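Local coordinates for protein Cbm77-rfpl (Ruminococcus flavefaciens, PDB 5FU5) that probably binds pectic polysaccharides of the plant cell wall, as a family 77 carbohydrate-binding module associated with the cellulosome system of a rumen bacterium, at residues L66-A71 with G87-D92; I54-P59 with G96-T101; Y22-N27 with Q44-E49; G2-N7 with E112-E117; T30-A35 with A105-Y110. One frame throughout, in Å; residues are numbered along the deposited sequence. Where two conformers were deposited one is given.

Interaction 1 (L66-A71 with G87-D92); sequences LVFAEA and GIITVD
Leu66 and Val67 run antiparallel to Ile88 and Ile89, the axes of strands 66-68 and 88-92 coming within 4.8 Å. The pairing belongs to the antiparallel beta-sheet core of the module, in which strand 62-68 has strand 88-93 along one edge and strand 107-116 along the other. Leu66 and Ile89 form the hydrogen-bonded pair, each giving its N-H to the other's carbonyl oxygen, and Val67 sits opposite Ile88 in a non-hydrogen-bonded pair. One more bond follows the same ladder, from Phe68 N to Gly87 O at 2.8 Å, after which the chain turns through Ala69 and Glu70. Ala71 O then meets Gly87 N at 2.8 Å, so Gly87 is bonded at N to the turn and at O to the strand end.

Glycine suits this point: phi is positive (86°), and a CB would be pressed close to Phe68 O. Gly87 CA also makes a CA-H...O contact with Glu70 O, at 3.3 Å. The Glu70 carboxylate itself turns elsewhere, to Asn107 ND2.

The side chains divide between the two faces. Leu66 and Ile89 share one, with Leu66 CB 4.1 Å from Ile89 CB. Val67 CG2 and Ile88 CG1 touch lightly on the other. Phe68 joins the Leu66 side: with CG anti to its carbonyl carbon (chi1 -57°), the ring reaches obliquely to the end of Ile89. Gly87 O lies in the ring plane at its edge, 3.6 Å from Phe68 CD1, and Phe68 CE1 rests 3.5 Å from Ile89 CD1.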
# COMPACT_ATOMS: atom_id res chain seq x y z
N LEU A 66 -4.10 -0.39 -1.78
CA LEU A 66 -2.90 0.39 -2.15
C LEU A 66 -3.32 1.47 -3.11
O LEU A 66 -3.98 1.18 -4.10
CB LEU A 66 -1.81 -0.46 -2.80
CG LEU A 66 -1.33 -1.63 -1.99
CD1 LEU A 66 -0.40 -2.45 -2.89
CD2 LEU A 66 -0.65 -1.21 -0.72
N VAL A 67 -2.98 2.73 -2.82
CA VAL A 67 -3.45 3.88 -3.62
C VAL A 67 -2.24 4.58 -4.25
O VAL A 67 -1.31 4.99 -3.51
CB VAL A 67 -4.23 4.89 -2.76
CG1 VAL A 67 -4.69 6.09 -3.58
CG2 VAL A 67 -5.38 4.22 -2.00
N PHE A 68 -2.24 4.66 -5.59
CA PHE A 68 -1.16 5.23 -6.39
C PHE A 68 -1.59 6.52 -7.12
O PHE A 68 -2.80 6.80 -7.25
CB PHE A 68 -0.69 4.20 -7.43
CG PHE A 68 -0.23 2.90 -6.83
CD1 PHE A 68 -1.16 1.91 -6.48
CD2 PHE A 68 1.14 2.65 -6.65
CE1 PHE A 68 -0.74 0.70 -5.98
CE2 PHE A 68 1.56 1.41 -6.15
CZ PHE A 68 0.63 0.46 -5.81
N ALA A 69 -0.62 7.26 -7.65
CA ALA A 69 -0.92 8.36 -8.59
C ALA A 69 -1.46 7.85 -9.93
O ALA A 69 -2.30 8.50 -10.57
CB ALA A 69 0.31 9.23 -8.83
N GLU A 70 -0.91 6.71 -10.36
CA GLU A 70 -1.10 6.19 -11.71
C GLU A 70 -2.37 5.30 -11.77
O GLU A 70 -2.50 4.35 -10.99
CB GLU A 70 0.15 5.37 -12.09
CG GLU A 70 1.44 6.20 -12.20
CD GLU A 70 2.19 6.42 -10.88
OE1 GLU A 70 1.80 5.89 -9.84
OE2 GLU A 70 3.21 7.15 -10.91
N ALA A 71 -3.25 5.57 -12.73
CA ALA A 71 -4.51 4.84 -12.85
C ALA A 71 -4.30 3.31 -12.97
O ALA A 71 -5.05 2.53 -12.37
CB ALA A 71 -5.31 5.34 -14.05
N GLY A 87 -6.28 3.71 -10.11
CA GLY A 87 -5.23 4.06 -9.17
C GLY A 87 -5.24 3.25 -7.88
O GLY A 87 -4.35 3.44 -7.03
N ILE A 88 -6.17 2.30 -7.74
CA ILE A 88 -6.34 1.55 -6.51
C ILE A 88 -6.12 0.04 -6.78
O ILE A 88 -6.82 -0.55 -7.61
CB ILE A 88 -7.74 1.80 -5.89
CG1 ILE A 88 -7.92 3.29 -5.53
CG2 ILE A 88 -7.93 0.93 -4.68
CD1 ILE A 88 -9.32 3.67 -5.13
N ILE A 89 -5.17 -0.57 -6.05
CA ILE A 89 -5.03 -2.00 -6.00
C ILE A 89 -5.72 -2.53 -4.77
O ILE A 89 -5.54 -1.99 -3.67
CB ILE A 89 -3.56 -2.43 -5.98
CG1 ILE A 89 -2.92 -2.03 -7.31
CG2 ILE A 89 -3.41 -3.89 -5.62
CD1 ILE A 89 -1.46 -2.41 -7.48
N THR A 90 -6.52 -3.59 -4.93
CA THR A 90 -7.07 -4.33 -3.80
C THR A 90 -6.66 -5.77 -3.94
O THR A 90 -6.71 -6.36 -5.03
CB THR A 90 -8.59 -4.24 -3.65
OG1 THR A 90 -9.22 -4.69 -4.84
CG2 THR A 90 -9.04 -2.86 -3.43
N VAL A 91 -6.26 -6.35 -2.84
CA VAL A 91 -5.83 -7.74 -2.78
C VAL A 91 -6.36 -8.36 -1.50
O VAL A 91 -6.10 -7.83 -0.42
CB VAL A 91 -4.30 -7.96 -2.78
CG1 VAL A 91 -4.01 -9.46 -3.02
CG2 VAL A 91 -3.54 -7.10 -3.78
N ASP A 92 -7.04 -9.50 -1.60
CA ASP A 92 -7.50 -10.23 -0.47
C ASP A 92 -6.39 -11.15 -0.01
O ASP A 92 -5.79 -11.83 -0.83
CB ASP A 92 -8.78 -11.00 -0.80
CG ASP A 92 -9.98 -10.08 -1.05
OD1 ASP A 92 -9.88 -8.85 -1.03
OD2 ASP A 92 -11.05 -10.56 -1.30

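Interaction 2 (I54-P59 with G96-T101); sequences ISFTAP and GAHTIT
Phe56 and His98 form the central hydrogen-bonded pair of a regular antiparallel ladder between strands 53-58 and 96-101, flanked by the pairs Ile54-Ile100 and Ala58-Gly96. Six backbone bonds link the strands, the shortest from Ile100 N to Ile54 O at 2.7 Å. The packed face is the one carrying Ile54, Phe56, Ala58, His98 and Ile100. Phe56 CG takes the crowded position between backbone N and carbonyl carbon (chi1 65°), which brings the ring beneath its neighbour: His98 CB stands over one face, 4.1 Å from the ring centroid. Ile100 CD1 meets the ring edge at Phe56 CE1, and Ala58 CB lies in the plane of the imidazole, 3.9 Å from His98 CD2. Replacing Phe56 with an alanine would probably open a gap beneath His98 CB and deprive Ile100 CD1 of its aromatic neighbour.

The reverse face, with Ser55, Thr57, Ala97 and Thr99, is looser and nearer solvent; Ser55 and Thr99 meet only loosely there. Polar chemistry returns inside at His98, whose ND1 bonds to Asp78 and whose NE2 bonds to the carbonyl of Ala94, a pairing that fixes the ring's rotation and would favour a doubly protonated imidazole.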
# COMPACT_ATOMS: atom_id res chain seq x y z
N ILE A 54 7.72 -3.48 1.34
CA ILE A 54 6.87 -3.22 2.52
C ILE A 54 6.44 -4.59 3.03
O ILE A 54 5.81 -5.38 2.27
CB ILE A 54 5.64 -2.40 2.17
CG1 ILE A 54 6.03 -1.07 1.54
CG2 ILE A 54 4.78 -2.20 3.40
CD1 ILE A 54 4.96 -0.54 0.63
N SER A 55 6.80 -4.89 4.29
CA SER A 55 6.39 -6.10 4.94
C SER A 55 5.43 -5.83 6.09
O SER A 55 5.50 -4.79 6.72
CB SER A 55 7.62 -6.81 5.45
OG SER A 55 8.51 -7.03 4.38
N PHE A 56 4.56 -6.79 6.35
CA PHE A 56 3.63 -6.76 7.47
C PHE A 56 3.12 -8.16 7.72
O PHE A 56 3.18 -9.01 6.83
CB PHE A 56 2.49 -5.80 7.25
CG PHE A 56 1.56 -6.16 6.11
CD1 PHE A 56 1.90 -5.84 4.81
CD2 PHE A 56 0.35 -6.80 6.35
CE1 PHE A 56 1.03 -6.12 3.76
CE2 PHE A 56 -0.51 -7.11 5.28
CZ PHE A 56 -0.16 -6.79 4.01
N THR A 57 2.58 -8.35 8.92
CA THR A 57 1.92 -9.58 9.31
C THR A 57 0.44 -9.28 9.51
O THR A 57 0.04 -8.49 10.36
CB THR A 57 2.56 -10.21 10.56
OG1 THR A 57 3.93 -10.50 10.32
CG2 THR A 57 1.84 -11.54 10.92
N ALA A 58 -0.39 -9.86 8.62
CA ALA A 58 -1.83 -9.78 8.74
C ALA A 58 -2.24 -10.57 9.95
O ALA A 58 -1.97 -11.76 10.02
CB ALA A 58 -2.53 -10.34 7.49
N PRO A 59 -2.95 -9.93 10.92
CA PRO A 59 -3.37 -10.68 12.10
C PRO A 59 -4.57 -11.62 11.89
O PRO A 59 -4.82 -12.52 12.70
CB PRO A 59 -3.74 -9.59 13.08
CG PRO A 59 -4.09 -8.42 12.27
CD PRO A 59 -3.28 -8.51 11.02
N GLY A 96 -1.05 -13.89 8.19
CA GLY A 96 0.36 -14.22 8.10
C GLY A 96 1.17 -13.16 7.42
O GLY A 96 0.68 -12.05 7.14
N ALA A 97 2.44 -13.49 7.20
CA ALA A 97 3.42 -12.53 6.69
C ALA A 97 3.18 -12.26 5.22
O ALA A 97 2.89 -13.19 4.45
CB ALA A 97 4.84 -13.03 6.89
N HIS A 98 3.26 -10.98 4.84
CA HIS A 98 3.15 -10.54 3.43
C HIS A 98 4.20 -9.50 3.09
O HIS A 98 4.69 -8.78 3.97
CB HIS A 98 1.75 -9.97 3.15
CG HIS A 98 0.67 -10.95 3.46
ND1 HIS A 98 0.43 -12.05 2.66
CD2 HIS A 98 -0.19 -11.05 4.49
CE1 HIS A 98 -0.55 -12.77 3.18
NE2 HIS A 98 -0.92 -12.19 4.31
N THR A 99 4.49 -9.37 1.81
CA THR A 99 5.48 -8.45 1.31
C THR A 99 5.02 -7.83 -0.00
O THR A 99 4.59 -8.55 -0.92
CB THR A 99 6.85 -9.15 1.10
OG1 THR A 99 7.15 -10.01 2.20
CG2 THR A 99 7.99 -8.13 0.93
N ILE A 100 5.15 -6.51 -0.09
CA ILE A 100 4.83 -5.75 -1.29
C ILE A 100 6.15 -5.29 -1.89
O ILE A 100 6.99 -4.68 -1.20
CB ILE A 100 3.96 -4.53 -0.97
CG1 ILE A 100 2.71 -4.93 -0.13
CG2 ILE A 100 3.61 -3.75 -2.25
CD1 ILE A 100 2.10 -3.73 0.63
N THR A 101 6.35 -5.56 -3.18
CA THR A 101 7.55 -5.15 -3.90
C THR A 101 7.14 -4.58 -5.29
O THR A 101 5.94 -4.55 -5.66
CB THR A 101 8.50 -6.36 -4.05
OG1 THR A 101 7.79 -7.41 -4.71
CG2 THR A 101 9.00 -6.83 -2.70

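Interaction 3 (Y22-N27 with Q44-E49); sequences YTIAGN and QCLKME
Asn27 and Lys47 mark the place where two neighbouring strands of the beta-sheet, 23-29 and 40-47, begin to part; the touching pieces are 88° apart in direction. A single direct backbone bond crosses here, from Lys47 N to Asn27 O at 3.0 Å. On the other side of the pair a water bridges the chains in place of a direct bond: it accepts from Asn27 N and donates to Lys47 O at 2.6 Å.

The same water also donates to Glu49 OE1, which has a second donor in Asn27 ND2 at 3.0 Å. That hydrogen bond is nearly straight (170°) and lies in the amide plane of Asn27, meeting OE1 on its syn side with the donor somewhat out of the carboxylate plane. The two side chains cross at about a right angle, with their flat groups almost perpendicular. Lys47 CE passes 3.9 Å from Asn27 CB, and its amine makes a long salt bridge to the other oxygen of Glu49.

Toward the interior the chemistry turns apolar. Leu46, with CG anti to its backbone N (chi1 -172°), sends CD1 to Ile24 CG2 at 3.9 Å and against the backbone of Gly26, 3.7 Å from its C atom. A CB on Gly26 would be tight against that methyl, and the local backbone angles call for glycine in any case. The whole forms a water-bridged pair where two antiparallel strands of the sheet diverge.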
# COMPACT_ATOMS: atom_id res chain seq x y z
N TYR A 22 3.67 -1.71 9.46
CA TYR A 22 4.39 -1.91 8.22
C TYR A 22 5.87 -1.68 8.42
O TYR A 22 6.27 -0.72 9.06
CB TYR A 22 3.87 -1.01 7.13
CG TYR A 22 2.38 -1.14 6.83
CD1 TYR A 22 1.91 -2.14 5.98
CD2 TYR A 22 1.42 -0.28 7.40
CE1 TYR A 22 0.56 -2.26 5.69
CE2 TYR A 22 0.08 -0.41 7.11
CZ TYR A 22 -0.36 -1.41 6.25
OH TYR A 22 -1.68 -1.55 5.93
N THR A 23 6.69 -2.55 7.87
CA THR A 23 8.13 -2.34 7.80
C THR A 23 8.45 -1.89 6.40
O THR A 23 8.35 -2.68 5.44
CB THR A 23 8.90 -3.59 8.20
OG1 THR A 23 8.55 -3.95 9.55
CG2 THR A 23 10.37 -3.36 8.09
N ILE A 24 8.76 -0.60 6.24
CA ILE A 24 8.91 0.04 4.94
C ILE A 24 10.35 0.29 4.65
O ILE A 24 11.04 1.01 5.39
CB ILE A 24 8.09 1.40 4.94
CG1 ILE A 24 6.61 1.13 5.24
CG2 ILE A 24 8.23 2.09 3.59
CD1 ILE A 24 5.82 2.33 5.68
N ALA A 25 10.84 -0.29 3.54
CA ALA A 25 12.17 -0.06 3.02
C ALA A 25 12.07 0.62 1.66
O ALA A 25 11.64 0.01 0.67
CB ALA A 25 12.93 -1.35 2.91
N GLY A 26 12.38 1.90 1.62
CA GLY A 26 12.34 2.64 0.38
C GLY A 26 12.43 4.14 0.62
O GLY A 26 12.72 4.59 1.75
N ASN A 27 12.18 4.88 -0.45
CA ASN A 27 12.48 6.28 -0.59
C ASN A 27 11.29 7.10 -0.99
O ASN A 27 10.47 6.72 -1.85
CB ASN A 27 13.58 6.43 -1.65
CG ASN A 27 14.76 5.59 -1.32
OD1 ASN A 27 15.33 5.74 -0.23
ND2 ASN A 27 15.11 4.67 -2.20
N GLN A 44 3.14 13.18 -0.97
CA GLN A 44 4.43 12.54 -0.77
C GLN A 44 4.22 11.04 -0.89
O GLN A 44 3.41 10.45 -0.17
CB GLN A 44 5.06 12.89 0.57
CG GLN A 44 6.37 12.18 0.83
CD GLN A 44 6.97 12.59 2.14
OE1 GLN A 44 6.46 12.22 3.23
NE2 GLN A 44 8.02 13.33 2.07
N CYS A 45 4.97 10.41 -1.82
CA CYS A 45 4.83 8.98 -2.07
C CYS A 45 6.08 8.20 -1.71
O CYS A 45 7.16 8.77 -1.56
CB CYS A 45 4.53 8.81 -3.55
SG CYS A 45 5.80 9.41 -4.68
N LEU A 46 5.89 6.88 -1.64
CA LEU A 46 6.98 5.91 -1.70
C LEU A 46 7.14 5.55 -3.20
O LEU A 46 6.19 5.11 -3.84
CB LEU A 46 6.63 4.70 -0.87
CG LEU A 46 7.75 3.67 -0.67
CD1 LEU A 46 8.70 4.20 0.39
CD2 LEU A 46 7.17 2.32 -0.29
N LYS A 47 8.33 5.80 -3.71
CA LYS A 47 8.66 5.42 -5.09
C LYS A 47 8.73 3.90 -5.14
O LYS A 47 9.32 3.28 -4.26
CB LYS A 47 9.97 6.06 -5.52
CG LYS A 47 9.97 7.59 -5.53
CD LYS A 47 11.28 8.21 -6.03
CE LYS A 47 12.42 8.00 -5.08
NZ LYS A 47 13.67 8.73 -5.47
N MET A 48 8.11 3.29 -6.17
CA MET A 48 8.22 1.84 -6.31
C MET A 48 9.47 1.53 -7.12
O MET A 48 9.45 1.60 -8.33
CB MET A 48 6.97 1.22 -6.90
CG MET A 48 5.72 1.54 -6.12
SD MET A 48 5.46 0.62 -4.59
CE MET A 48 6.98 0.65 -3.70
N GLU A 49 10.57 1.25 -6.41
CA GLU A 49 11.86 1.01 -7.05
C GLU A 49 12.31 -0.43 -6.85
O GLU A 49 11.72 -1.20 -6.08
CB GLU A 49 12.91 1.97 -6.48
CG GLU A 49 12.56 3.46 -6.60
CD GLU A 49 13.49 4.36 -5.81
OE1 GLU A 49 13.35 4.41 -4.60
OE2 GLU A 49 14.36 5.01 -6.38
O HOH W 1 11.53 3.39 -2.81

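Interaction 4 (G2-N7 with E112-E117); sequences GPVAGN and EYAALE
Ala5 and Gly6 both give their N-H groups to Ala115 O, the first at 2.8 Å and the second weakly at 3.3 Å. This doubled donation accompanies a one-residue shift of the antiparallel register between Val4 and Gly6. Beyond it the backbone bonds resume on each side: Ala115 N to Gly6 O at 2.8 Å, and Glu117 N to Pro3 O at 2.7 Å in an essentially linear bond (179°).

Apolar contacts are small and lie near the surface: Val4 CG2 touches Ala114 CB, and Pro3 CG meets Leu116 CD2 at 4.3 Å. Two further methyls lie against oxygens. Val4 has CG1 anti to its backbone N (chi1 175°), directing that methyl to Ala115 O at 3.4 Å, and the bent side chain of Glu117 brings OE1 to 3.3 Å from Ala5 CB. Leu116 and Glu117 run directly into the C-terminal histidine tag and probably belong to the construct.

Among the polar side chains, Asn7 and Glu112 lie side by side in the conformer given, though the detail of their meeting is doubtful. On the inner side Tyr113 bonds through OH to Ser60 O, and its ring meets that of Phe56.

Strand 4-11 thus joins the long strand 107-116 near both chain ends, and the doubling of Ala5 and Gly6 against Ala115 is the signature of a classic beta bulge in an antiparallel sheet.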
# COMPACT_ATOMS: atom_id res chain seq x y z
N GLY A 2 -19.19 -3.56 10.28
CA GLY A 2 -19.18 -4.91 9.64
C GLY A 2 -18.30 -5.86 10.42
O GLY A 2 -17.98 -5.60 11.59
N PRO A 3 -17.89 -6.98 9.79
CA PRO A 3 -17.03 -7.88 10.49
C PRO A 3 -15.52 -7.51 10.36
O PRO A 3 -14.72 -8.34 10.66
CB PRO A 3 -17.35 -9.22 9.83
CG PRO A 3 -17.53 -8.84 8.42
CD PRO A 3 -18.25 -7.52 8.47
N VAL A 4 -15.16 -6.28 9.93
CA VAL A 4 -13.76 -5.79 10.11
C VAL A 4 -13.45 -5.49 11.60
O VAL A 4 -14.17 -4.87 12.27
CB VAL A 4 -13.37 -4.57 9.20
CG1 VAL A 4 -11.98 -4.06 9.52
CG2 VAL A 4 -13.39 -4.94 7.71
N ALA A 5 -12.30 -6.01 12.06
CA ALA A 5 -11.84 -5.81 13.42
C ALA A 5 -10.81 -4.67 13.47
O ALA A 5 -10.77 -3.91 14.42
CB ALA A 5 -11.21 -7.08 13.95
N GLY A 6 -9.95 -4.57 12.48
CA GLY A 6 -8.85 -3.64 12.53
C GLY A 6 -8.56 -3.10 11.17
O GLY A 6 -8.53 -3.89 10.21
N ASN A 7 -8.31 -1.79 11.08
CA ASN A 7 -7.90 -1.15 9.83
C ASN A 7 -6.54 -0.54 10.14
O ASN A 7 -6.46 0.42 10.96
CB ASN A 7 -8.89 -0.08 9.44
CG ASN A 7 -10.22 -0.63 9.13
OD1 ASN A 7 -10.41 -1.21 8.05
ND2 ASN A 7 -11.15 -0.59 10.10
N GLU A 112 -3.86 0.55 3.27
CA GLU A 112 -4.69 0.08 4.35
C GLU A 112 -4.80 -1.43 4.31
O GLU A 112 -4.89 -2.00 3.24
CB GLU A 112 -6.11 0.67 4.26
CG GLU A 112 -7.10 -0.18 5.02
CD GLU A 112 -8.41 0.47 5.29
OE1 GLU A 112 -8.79 1.44 4.57
OE2 GLU A 112 -9.04 -0.02 6.24
N TYR A 113 -4.79 -2.05 5.48
CA TYR A 113 -5.09 -3.46 5.61
C TYR A 113 -6.28 -3.56 6.54
O TYR A 113 -6.20 -3.16 7.70
CB TYR A 113 -3.90 -4.29 6.15
CG TYR A 113 -4.25 -5.74 6.14
CD1 TYR A 113 -4.40 -6.41 4.91
CD2 TYR A 113 -4.57 -6.44 7.30
CE1 TYR A 113 -4.81 -7.73 4.86
CE2 TYR A 113 -5.00 -7.77 7.25
CZ TYR A 113 -5.07 -8.41 5.99
OH TYR A 113 -5.49 -9.72 5.91
N ALA A 114 -7.39 -4.10 6.02
CA ALA A 114 -8.65 -4.30 6.76
C ALA A 114 -8.71 -5.75 7.16
O ALA A 114 -8.93 -6.60 6.31
CB ALA A 114 -9.84 -3.92 5.92
N ALA A 115 -8.53 -6.03 8.44
CA ALA A 115 -8.47 -7.37 8.99
C ALA A 115 -9.82 -7.76 9.52
O ALA A 115 -10.42 -7.02 10.30
CB ALA A 115 -7.44 -7.44 10.09
N LEU A 116 -10.30 -8.94 9.15
CA LEU A 116 -11.60 -9.44 9.61
C LEU A 116 -11.57 -9.92 11.04
O LEU A 116 -10.56 -10.38 11.54
CB LEU A 116 -11.99 -10.66 8.72
CG LEU A 116 -12.29 -10.35 7.25
CD1 LEU A 116 -12.46 -11.64 6.42
CD2 LEU A 116 -13.51 -9.49 7.11
N GLU A 117 -12.70 -9.76 11.74
CA GLU A 117 -12.85 -10.30 13.06
C GLU A 117 -12.90 -11.84 13.00
O GLU A 117 -13.85 -12.37 12.47
CB GLU A 117 -14.13 -9.67 13.69
CG GLU A 117 -14.41 -10.05 15.13
CD GLU A 117 -13.23 -9.92 16.04
OE1 GLU A 117 -12.80 -8.78 16.29
OE2 GLU A 117 -12.74 -10.97 16.51

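Interaction 5 (T30-A35 with A105-Y110); sequences TSKGTA and ACNLFY
Phe109 holds CG anti to its carbonyl carbon (chi1 -69°), which lifts the ring from strand 107-116 toward the loop 30-35, while Lys32 bends at chi2 (-59°) so that its aliphatic chain passes across Asn107. These two meetings carry the contact. Ala35 CB sits over one face of the Phe109 ring, 4.1 Å from the centroid and displaced toward the rim, in a CH-pi contact; the carbonyl carbon of Thr34 lies over the same face. At the ring's edge, near its plane, the chain supplies oxygens instead: Gly33 O approaches Phe109 CZ at 3.4 Å, and Lys32 O stands farther off at 4.1 Å. With Phe109 cut back to an alanine, Ala35 CB would probably lose its ring face, and a gap would open beside Gly33 O and under Thr34.

The Lys32 and Asn107 side chains cross at about a right angle, Lys32 CB 3.6 Å from Asn107 CG and Lys32 CG 3.5 Å from Asn107 OD1. The amine end leads away, and Asn107 ND2 bonds instead to Glu70 OE2.

Around the contact, Cys45 of strand 40-47 touches Lys32, Asn107 and Phe109 alike. Within strand 107-116, Phe109 and Tyr110 both face Val67 of strand 62-68 in a classic beta bulge, and the loop leading to strand 35-37 packs on strand 107-116 where it runs between strands 40-47 and 62-68.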
# COMPACT_ATOMS: atom_id res chain seq x y z
N THR A 30 8.27 13.92 -3.47
CA THR A 30 7.19 14.86 -3.73
C THR A 30 7.19 15.35 -5.17
O THR A 30 6.46 16.28 -5.50
CB THR A 30 7.23 16.04 -2.75
OG1 THR A 30 8.50 16.67 -2.83
CG2 THR A 30 6.99 15.54 -1.36
N SER A 31 7.87 14.60 -6.05
CA SER A 31 8.04 15.00 -7.45
C SER A 31 7.24 14.13 -8.42
O SER A 31 7.47 14.20 -9.65
CB SER A 31 9.53 14.96 -7.78
OG SER A 31 10.22 15.84 -6.90
N LYS A 32 6.33 13.32 -7.89
CA LYS A 32 5.63 12.32 -8.67
C LYS A 32 4.14 12.57 -8.75
O LYS A 32 3.34 11.65 -8.99
CB LYS A 32 5.89 10.93 -8.06
CG LYS A 32 7.36 10.55 -7.93
CD LYS A 32 8.11 10.52 -9.27
CE LYS A 32 9.53 10.03 -9.02
NZ LYS A 32 10.23 10.02 -10.33
N GLY A 33 3.73 13.82 -8.58
CA GLY A 33 2.32 14.16 -8.68
C GLY A 33 1.59 13.88 -7.39
O GLY A 33 2.19 13.81 -6.33
N THR A 34 0.27 13.78 -7.51
CA THR A 34 -0.61 13.57 -6.40
C THR A 34 -1.50 12.37 -6.56
O THR A 34 -1.67 11.84 -7.67
CB THR A 34 -1.51 14.81 -6.19
OG1 THR A 34 -2.42 15.03 -7.27
CG2 THR A 34 -0.66 16.06 -5.94
N ALA A 35 -2.10 11.94 -5.46
CA ALA A 35 -3.21 11.00 -5.48
C ALA A 35 -4.35 11.57 -4.68
O ALA A 35 -4.11 12.21 -3.65
CB ALA A 35 -2.82 9.66 -4.94
N ALA A 105 6.97 0.67 -12.90
CA ALA A 105 7.19 1.95 -12.30
C ALA A 105 5.84 2.58 -11.95
O ALA A 105 4.87 2.57 -12.75
CB ALA A 105 7.97 2.85 -13.23
N CYS A 106 5.80 3.08 -10.72
CA CYS A 106 4.65 3.85 -10.18
C CYS A 106 4.98 4.29 -8.75
O CYS A 106 6.08 4.05 -8.24
CB CYS A 106 3.34 3.06 -10.20
SG CYS A 106 3.44 1.49 -9.31
N ASN A 107 4.01 4.98 -8.15
CA ASN A 107 4.29 5.76 -6.92
C ASN A 107 3.11 5.64 -5.94
O ASN A 107 1.98 5.94 -6.28
CB ASN A 107 4.57 7.22 -7.32
CG ASN A 107 5.84 7.31 -8.15
OD1 ASN A 107 6.94 7.11 -7.63
ND2 ASN A 107 5.68 7.50 -9.44
N LEU A 108 3.43 5.13 -4.75
CA LEU A 108 2.48 4.71 -3.74
C LEU A 108 2.21 5.82 -2.69
O LEU A 108 3.16 6.30 -2.06
CB LEU A 108 3.00 3.45 -3.05
CG LEU A 108 2.14 2.83 -1.92
CD1 LEU A 108 0.77 2.40 -2.44
CD2 LEU A 108 2.86 1.72 -1.22
N PHE A 109 0.94 6.16 -2.49
CA PHE A 109 0.57 7.28 -1.58
C PHE A 109 -0.13 6.90 -0.29
O PHE A 109 -0.09 7.65 0.71
CB PHE A 109 -0.25 8.31 -2.34
CG PHE A 109 0.53 9.08 -3.38
CD1 PHE A 109 0.86 8.52 -4.61
CD2 PHE A 109 0.90 10.40 -3.18
CE1 PHE A 109 1.58 9.22 -5.54
CE2 PHE A 109 1.58 11.10 -4.14
CZ PHE A 109 1.93 10.53 -5.32
N TYR A 110 -0.81 5.77 -0.26
CA TYR A 110 -1.64 5.37 0.89
C TYR A 110 -1.80 3.87 0.88
O TYR A 110 -1.90 3.27 -0.19
CB TYR A 110 -3.01 6.07 0.79
CG TYR A 110 -3.90 5.95 2.05
CD1 TYR A 110 -3.69 6.73 3.17
CD2 TYR A 110 -4.95 5.03 2.07
CE1 TYR A 110 -4.51 6.59 4.27
CE2 TYR A 110 -5.76 4.87 3.16
CZ TYR A 110 -5.57 5.65 4.24
OH TYR A 110 -6.43 5.43 5.30

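In the fold
Strand 107-116 ties the set together: interaction 5 uses its first half, interaction 4 its second, and it pairs directly with one strand of interaction 1 (62-68) and one of interaction 3 (40-47). Interaction 1 is the most buried, interactions 2, 3 and 5 are partly buried, and interaction 4 lies at the surface by the chain ends. Core chemistry is shared, for Leu66 CD2 touches Ile100 CD1 at 4.0 Å, and Ile54 packs on both Leu46 and Leu108. Regular ladders hold interactions 1 and 2, a bulged ladder holds interaction 4, water and a carboxylate supplement a parting pair in interaction 3, and interaction 5 relies on packing round an aromatic ring.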